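Local structure of orotidine 5'-phosphate decarboxylase (Methanocaldococcus jannaschii, 4LUI) at residues B[23-36]-B[43-56]. The protein probably catalyses the decarboxylation of orotidine 5'-monophosphate to UMP, the last step of de novo UMP biosynthesis. Residues are numbered along the deposited sequence; the frame is centred on the assembly and turned at random.
Sequences KLMLALDVLDRDRA and VKDYVDAIKVGYPL
Strands 23-27 and 49-53 run parallel, their axes 4.5 Å apart at closest and inclined by 29°, with Met25, Leu26 and Ala27 beside Ala49, Ile50 and Lys51. Leu26 N donates to Ala49 O, Lys51 N to Leu26 O and Leu28 N to Lys51 O. At the start of the pairing Leu24 O accepts two backbone donors, Asp48 N at 2.8 Å and the less straight Ala49 N at 3.1 Å. Asp48 continues the pairing with its side chain: CG, anti to its own carbonyl carbon (chi1 -62°), brings the anti lone pair of OD2 to Leu24 N at 2.8 Å in an almost straight bond (172°), and the same oxygen forms a salt bridge with Lys228. On the barrel's inner face, Met25 SD lies 3.8 Å from Lys51 CB. The Lys51 chain runs extended as far as CD, then bends at chi3 and chi4, laying CE 4.0 Å from Ala27 CB. Its NZ is salt-bridged to Asp79 and reaches Asp29 through two waters, one to each carboxylate oxygen; a third water joins Asp29 OD1 to Leu28 O and Gly53 N. On the outer face, the Leu26 and Val43 side chains cross at about a right angle, touching through CD2 and CG2, whereas Leu28 lies alongside Ile50, both beneath helix 33-43. Beyond the strands, Leu56 packs CB against the buried Val30 O (3.3 Å) and CD2 against Ala36 CB. This is the first right-handed beta-alpha-beta unit of a TIM barrel; Asp29, just after the first strand, and Lys51, on the second, lie towards the barrel's C-terminal end, where this fold has its active site, and both are predicted to bind substrate.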
loop_
_atom_site.group_PDB
_atom_site.type_symbol
_atom_site.label_atom_id
_atom_site.label_comp_id
_atom_site.label_asym_id
_atom_site.label_seq_id
_atom_site.Cartn_x
_atom_site.Cartn_y
_atom_site.Cartn_z
ATOM N N LYS B 23 -21.963 -7.249 -10.278
ATOM C CA LYS B 23 -20.977 -7.141 -11.339
ATOM C C LYS B 23 -19.827 -8.118 -11.078
ATOM O O LYS B 23 -19.553 -8.472 -9.936
ATOM C CB LYS B 23 -20.456 -5.709 -11.414
ATOM C CG LYS B 23 -21.526 -4.729 -11.915
ATOM C CD LYS B 23 -21.015 -3.304 -11.980
ATOM C CE LYS B 23 -21.171 -2.593 -10.656
ATOM N NZ LYS B 23 -20.877 -1.130 -10.790
ATOM N N LEU B 24 -19.167 -8.563 -12.142
ATOM C CA LEU B 24 -18.037 -9.469 -12.005
ATOM C C LEU B 24 -16.728 -8.701 -12.147
ATOM O O LEU B 24 -16.482 -8.059 -13.170
ATOM C CB LEU B 24 -18.116 -10.582 -13.056
ATOM C CG LEU B 24 -16.913 -11.519 -13.132
ATOM C CD1 LEU B 24 -16.739 -12.280 -11.819
ATOM C CD2 LEU B 24 -17.091 -12.492 -14.299
ATOM N N MET B 25 -15.895 -8.763 -11.112
ATOM C CA MET B 25 -14.615 -8.070 -11.105
ATOM C C MET B 25 -13.505 -9.095 -11.135
ATOM O O MET B 25 -13.435 -9.957 -10.263
ATOM C CB MET B 25 -14.479 -7.189 -9.853
ATOM C CG MET B 25 -13.134 -6.456 -9.778
ATOM S SD MET B 25 -12.990 -5.456 -8.282
ATOM C CE MET B 25 -14.221 -4.207 -8.598
ATOM N N LEU B 26 -12.641 -9.008 -12.143
ATOM C CA LEU B 26 -11.496 -9.906 -12.234
ATOM C C LEU B 26 -10.324 -9.363 -11.428
ATOM O O LEU B 26 -9.898 -8.228 -11.664
ATOM C CB LEU B 26 -11.072 -10.082 -13.711
ATOM C CG LEU B 26 -9.753 -10.843 -13.945
ATOM C CD1 LEU B 26 -9.850 -12.268 -13.409
ATOM C CD2 LEU B 26 -9.357 -10.838 -15.427
ATOM N N ALA B 27 -9.808 -10.162 -10.490
ATOM C CA ALA B 27 -8.568 -9.811 -9.802
ATOM C C ALA B 27 -7.416 -10.303 -10.670
ATOM O O ALA B 27 -7.109 -11.499 -10.695
ATOM C CB ALA B 27 -8.509 -10.434 -8.381
ATOM N N LEU B 28 -6.789 -9.385 -11.398
ATOM C CA LEU B 28 -5.834 -9.762 -12.433
ATOM C C LEU B 28 -4.448 -9.854 -11.824
ATOM O O LEU B 28 -3.568 -9.045 -12.109
ATOM C CB LEU B 28 -5.857 -8.741 -13.567
ATOM C CG LEU B 28 -4.990 -9.055 -14.790
ATOM C CD1 LEU B 28 -5.352 -10.411 -15.366
ATOM C CD2 LEU B 28 -5.156 -7.967 -15.830
ATOM N N ASP B 29 -4.258 -10.858 -10.979
ATOM C CA ASP B 29 -3.042 -10.950 -10.181
ATOM C C ASP B 29 -1.986 -11.813 -10.871
ATOM O O ASP B 29 -1.658 -12.915 -10.424
ATOM C CB ASP B 29 -3.381 -11.472 -8.790
ATOM C CG ASP B 29 -4.290 -10.530 -8.027
ATOM O OD1 ASP B 29 -4.196 -9.302 -8.249
ATOM O OD2 ASP B 29 -5.107 -11.020 -7.220
ATOM N N VAL B 30 -1.484 -11.308 -11.992
ATOM C CA VAL B 30 -0.354 -11.923 -12.675
ATOM C C VAL B 30 0.805 -10.929 -12.612
ATOM O O VAL B 30 0.600 -9.761 -12.316
ATOM C CB VAL B 30 -0.693 -12.296 -14.127
ATOM C CG1 VAL B 30 -1.807 -13.326 -14.146
ATOM C CG2 VAL B 30 -1.100 -11.056 -14.913
ATOM N N LEU B 31 2.023 -11.402 -12.834
ATOM C CA LEU B 31 3.188 -10.528 -12.749
ATOM C C LEU B 31 3.628 -10.018 -14.106
ATOM O O LEU B 31 4.221 -8.947 -14.214
ATOM C CB LEU B 31 4.350 -11.274 -12.109
ATOM C CG LEU B 31 4.164 -11.772 -10.678
ATOM C CD1 LEU B 31 5.389 -12.564 -10.267
ATOM C CD2 LEU B 31 3.944 -10.608 -9.725
ATOM N N ASP B 32 3.343 -10.797 -15.139
ATOM C CA ASP B 32 3.847 -10.512 -16.472
ATOM C C ASP B 32 2.851 -9.680 -17.277
ATOM O O ASP B 32 1.667 -10.021 -17.371
ATOM C CB ASP B 32 4.146 -11.824 -17.184
ATOM C CG ASP B 32 4.591 -11.621 -18.604
ATOM O OD1 ASP B 32 5.793 -11.361 -18.822
ATOM O OD2 ASP B 32 3.736 -11.721 -19.503
ATOM N N ARG B 33 3.329 -8.591 -17.869
ATOM C CA ARG B 33 2.409 -7.658 -18.511
ATOM C C ARG B 33 1.796 -8.230 -19.788
ATOM O O ARG B 33 0.633 -7.947 -20.077
ATOM C CB ARG B 33 3.052 -6.288 -18.751
ATOM C CG ARG B 33 4.014 -6.243 -19.908
ATOM C CD ARG B 33 4.633 -4.858 -20.068
ATOM N NE ARG B 33 3.684 -3.842 -20.519
ATOM C CZ ARG B 33 3.211 -3.757 -21.759
ATOM N NH1 ARG B 33 3.573 -4.643 -22.676
ATOM N NH2 ARG B 33 2.366 -2.790 -22.083
ATOM N N ASP B 34 2.557 -9.044 -20.524
ATOM C CA ASP B 34 2.047 -9.712 -21.727
ATOM C C ASP B 34 0.891 -10.639 -21.357
ATOM O O ASP B 34 -0.153 -10.653 -22.016
ATOM C CB ASP B 34 3.139 -10.542 -22.417
ATOM C CG ASP B 34 4.255 -9.690 -22.998
ATOM O OD1 ASP B 34 4.053 -8.468 -23.175
ATOM O OD2 ASP B 34 5.333 -10.258 -23.289
ATOM N N ARG B 35 1.094 -11.422 -20.304
ATOM C CA ARG B 35 0.060 -12.333 -19.831
ATOM C C ARG B 35 -1.183 -11.552 -19.412
ATOM O O ARG B 35 -2.305 -11.940 -19.725
ATOM C CB ARG B 35 0.585 -13.163 -18.662
ATOM C CG ARG B 35 -0.425 -14.118 -18.058
ATOM C CD ARG B 35 -0.828 -15.230 -19.017
ATOM N NE ARG B 35 -1.789 -16.141 -18.385
ATOM C CZ ARG B 35 -2.563 -16.997 -19.044
ATOM N NH1 ARG B 35 -2.502 -17.074 -20.368
ATOM N NH2 ARG B 35 -3.412 -17.770 -18.380
ATOM N N ALA B 36 -0.969 -10.452 -18.691
ATOM C CA ALA B 36 -2.063 -9.605 -18.229
ATOM C C ALA B 36 -2.861 -9.094 -19.421
ATOM O O ALA B 36 -4.089 -9.116 -19.420
ATOM C CB ALA B 36 -1.521 -8.440 -17.405
ATOM N N VAL B 43 -11.083 -11.890 -21.800
ATOM C CA VAL B 43 -12.233 -11.896 -20.879
ATOM C C VAL B 43 -13.129 -10.655 -20.944
ATOM O O VAL B 43 -14.156 -10.605 -20.271
ATOM C CB VAL B 43 -11.794 -12.070 -19.414
ATOM C CG1 VAL B 43 -10.837 -13.258 -19.286
ATOM C CG2 VAL B 43 -11.150 -10.782 -18.899
ATOM N N LYS B 44 -12.763 -9.679 -21.769
ATOM C CA LYS B 44 -13.400 -8.355 -21.732
ATOM C C LYS B 44 -14.924 -8.359 -21.912
ATOM O O LYS B 44 -15.611 -7.476 -21.405
ATOM C CB LYS B 44 -12.751 -7.420 -22.756
ATOM C CG LYS B 44 -12.850 -7.923 -24.180
ATOM C CD LYS B 44 -12.154 -7.002 -25.172
ATOM C CE LYS B 44 -12.379 -7.489 -26.595
ATOM N NZ LYS B 44 -11.768 -6.589 -27.612
ATOM N N ASP B 45 -15.456 -9.350 -22.620
ATOM C CA ASP B 45 -16.893 -9.395 -22.879
ATOM C C ASP B 45 -17.703 -9.988 -21.722
ATOM O O ASP B 45 -18.935 -9.958 -21.742
ATOM C CB ASP B 45 -17.190 -10.182 -24.162
ATOM C CG ASP B 45 -16.667 -9.495 -25.408
ATOM O OD1 ASP B 45 -16.598 -8.250 -25.432
ATOM O OD2 ASP B 45 -16.335 -10.211 -26.378
ATOM N N TYR B 46 -17.024 -10.537 -20.722
ATOM C CA TYR B 46 -17.717 -11.195 -19.615
ATOM C C TYR B 46 -17.490 -10.544 -18.260
ATOM O O TYR B 46 -18.294 -10.710 -17.345
ATOM C CB TYR B 46 -17.319 -12.665 -19.545
ATOM C CG TYR B 46 -17.822 -13.430 -20.728
ATOM C CD1 TYR B 46 -19.165 -13.756 -20.838
ATOM C CD2 TYR B 46 -16.968 -13.797 -21.754
ATOM C CE1 TYR B 46 -19.639 -14.452 -21.938
ATOM C CE2 TYR B 46 -17.431 -14.489 -22.853
ATOM C CZ TYR B 46 -18.766 -14.813 -22.940
ATOM O OH TYR B 46 -19.225 -15.507 -24.034
ATOM N N VAL B 47 -16.393 -9.812 -18.119
ATOM C CA VAL B 47 -16.113 -9.148 -16.856
ATOM C C VAL B 47 -16.614 -7.718 -16.905
ATOM O O VAL B 47 -16.689 -7.114 -17.974
ATOM C CB VAL B 47 -14.600 -9.169 -16.505
ATOM C CG1 VAL B 47 -14.090 -10.597 -16.501
ATOM C CG2 VAL B 47 -13.801 -8.314 -17.494
ATOM N N ASP B 48 -16.972 -7.182 -15.743
ATOM C CA ASP B 48 -17.482 -5.819 -15.670
ATOM C C ASP B 48 -16.399 -4.866 -15.182
ATOM O O ASP B 48 -16.469 -3.659 -15.426
ATOM C CB ASP B 48 -18.693 -5.754 -14.740
ATOM C CG ASP B 48 -19.833 -6.597 -15.244
ATOM O OD1 ASP B 48 -20.400 -6.244 -16.304
ATOM O OD2 ASP B 48 -20.151 -7.621 -14.606
ATOM N N ALA B 49 -15.402 -5.415 -14.498
ATOM C CA ALA B 49 -14.310 -4.607 -13.958
ATOM C C ALA B 49 -13.031 -5.419 -13.872
ATOM O O ALA B 49 -13.070 -6.643 -13.779
ATOM C CB ALA B 49 -14.672 -4.055 -12.573
ATOM N N ILE B 50 -11.899 -4.726 -13.897
ATOM C CA ILE B 50 -10.601 -5.373 -13.736
ATOM C C ILE B 50 -9.870 -4.702 -12.585
ATOM O O ILE B 50 -9.761 -3.471 -12.558
ATOM C CB ILE B 50 -9.758 -5.264 -15.021
ATOM C CG1 ILE B 50 -10.483 -5.960 -16.185
ATOM C CG2 ILE B 50 -8.369 -5.881 -14.804
ATOM C CD1 ILE B 50 -9.834 -5.770 -17.521
ATOM N N LYS B 51 -9.394 -5.503 -11.631
ATOM C CA LYS B 51 -8.666 -4.997 -10.466
ATOM C C LYS B 51 -7.190 -5.367 -10.597
ATOM O O LYS B 51 -6.842 -6.542 -10.783
ATOM C CB LYS B 51 -9.269 -5.585 -9.175
ATOM C CG LYS B 51 -8.679 -5.041 -7.867
ATOM C CD LYS B 51 -9.407 -5.574 -6.614
ATOM C CE LYS B 51 -9.070 -7.037 -6.314
ATOM N NZ LYS B 51 -7.646 -7.235 -5.910
ATOM N N VAL B 52 -6.325 -4.362 -10.512
ATOM C CA VAL B 52 -4.894 -4.586 -10.630
ATOM C C VAL B 52 -4.204 -4.145 -9.350
ATOM O O VAL B 52 -4.636 -3.185 -8.695
ATOM C CB VAL B 52 -4.278 -3.854 -11.837
ATOM C CG1 VAL B 52 -4.830 -4.422 -13.155
ATOM C CG2 VAL B 52 -4.508 -2.362 -11.738
ATOM N N GLY B 53 -3.144 -4.850 -8.986
ATOM C CA GLY B 53 -2.429 -4.518 -7.764
ATOM C C GLY B 53 -0.989 -4.137 -8.012
ATOM O O GLY B 53 -0.518 -4.123 -9.146
ATOM N N TYR B 54 -0.272 -3.844 -6.929
ATOM C CA TYR B 54 1.135 -3.478 -7.029
ATOM C C TYR B 54 2.098 -4.491 -7.659
ATOM O O TYR B 54 3.025 -4.084 -8.355
ATOM C CB TYR B 54 1.664 -3.030 -5.664
ATOM C CG TYR B 54 1.306 -1.588 -5.326
ATOM C CD1 TYR B 54 1.572 -0.566 -6.229
ATOM C CD2 TYR B 54 0.737 -1.255 -4.104
ATOM C CE1 TYR B 54 1.279 0.747 -5.935
ATOM C CE2 TYR B 54 0.443 0.076 -3.792
ATOM C CZ TYR B 54 0.717 1.062 -4.726
ATOM O OH TYR B 54 0.430 2.392 -4.473
ATOM N N PRO B 55 1.919 -5.798 -7.388
ATOM C CA PRO B 55 2.901 -6.702 -8.005
ATOM C C PRO B 55 2.946 -6.587 -9.531
ATOM O O PRO B 55 4.040 -6.586 -10.115
ATOM C CB PRO B 55 2.439 -8.086 -7.542
ATOM C CG PRO B 55 1.751 -7.793 -6.200
ATOM C CD PRO B 55 1.025 -6.504 -6.446
ATOM N N LEU B 56 1.784 -6.447 -10.155
ATOM C CA LEU B 56 1.751 -6.256 -11.601
ATOM C C LEU B 56 2.272 -4.875 -11.982
ATOM O O LEU B 56 3.131 -4.738 -12.853
ATOM C CB LEU B 56 0.336 -6.438 -12.133
ATOM C CG LEU B 56 0.134 -6.144 -13.628
ATOM C CD1 LEU B 56 0.992 -7.053 -14.495
ATOM C CD2 LEU B 56 -1.332 -6.279 -13.989
HETATM O O HOH W 1 -2.825 -7.356 -10.100
HETATM O O HOH W 2 -6.108 -7.487 -8.308
HETATM O O HOH W 3 -6.432 -9.704 -5.254
HETATM O O HOH W 4 5.630 -7.814 -11.772
#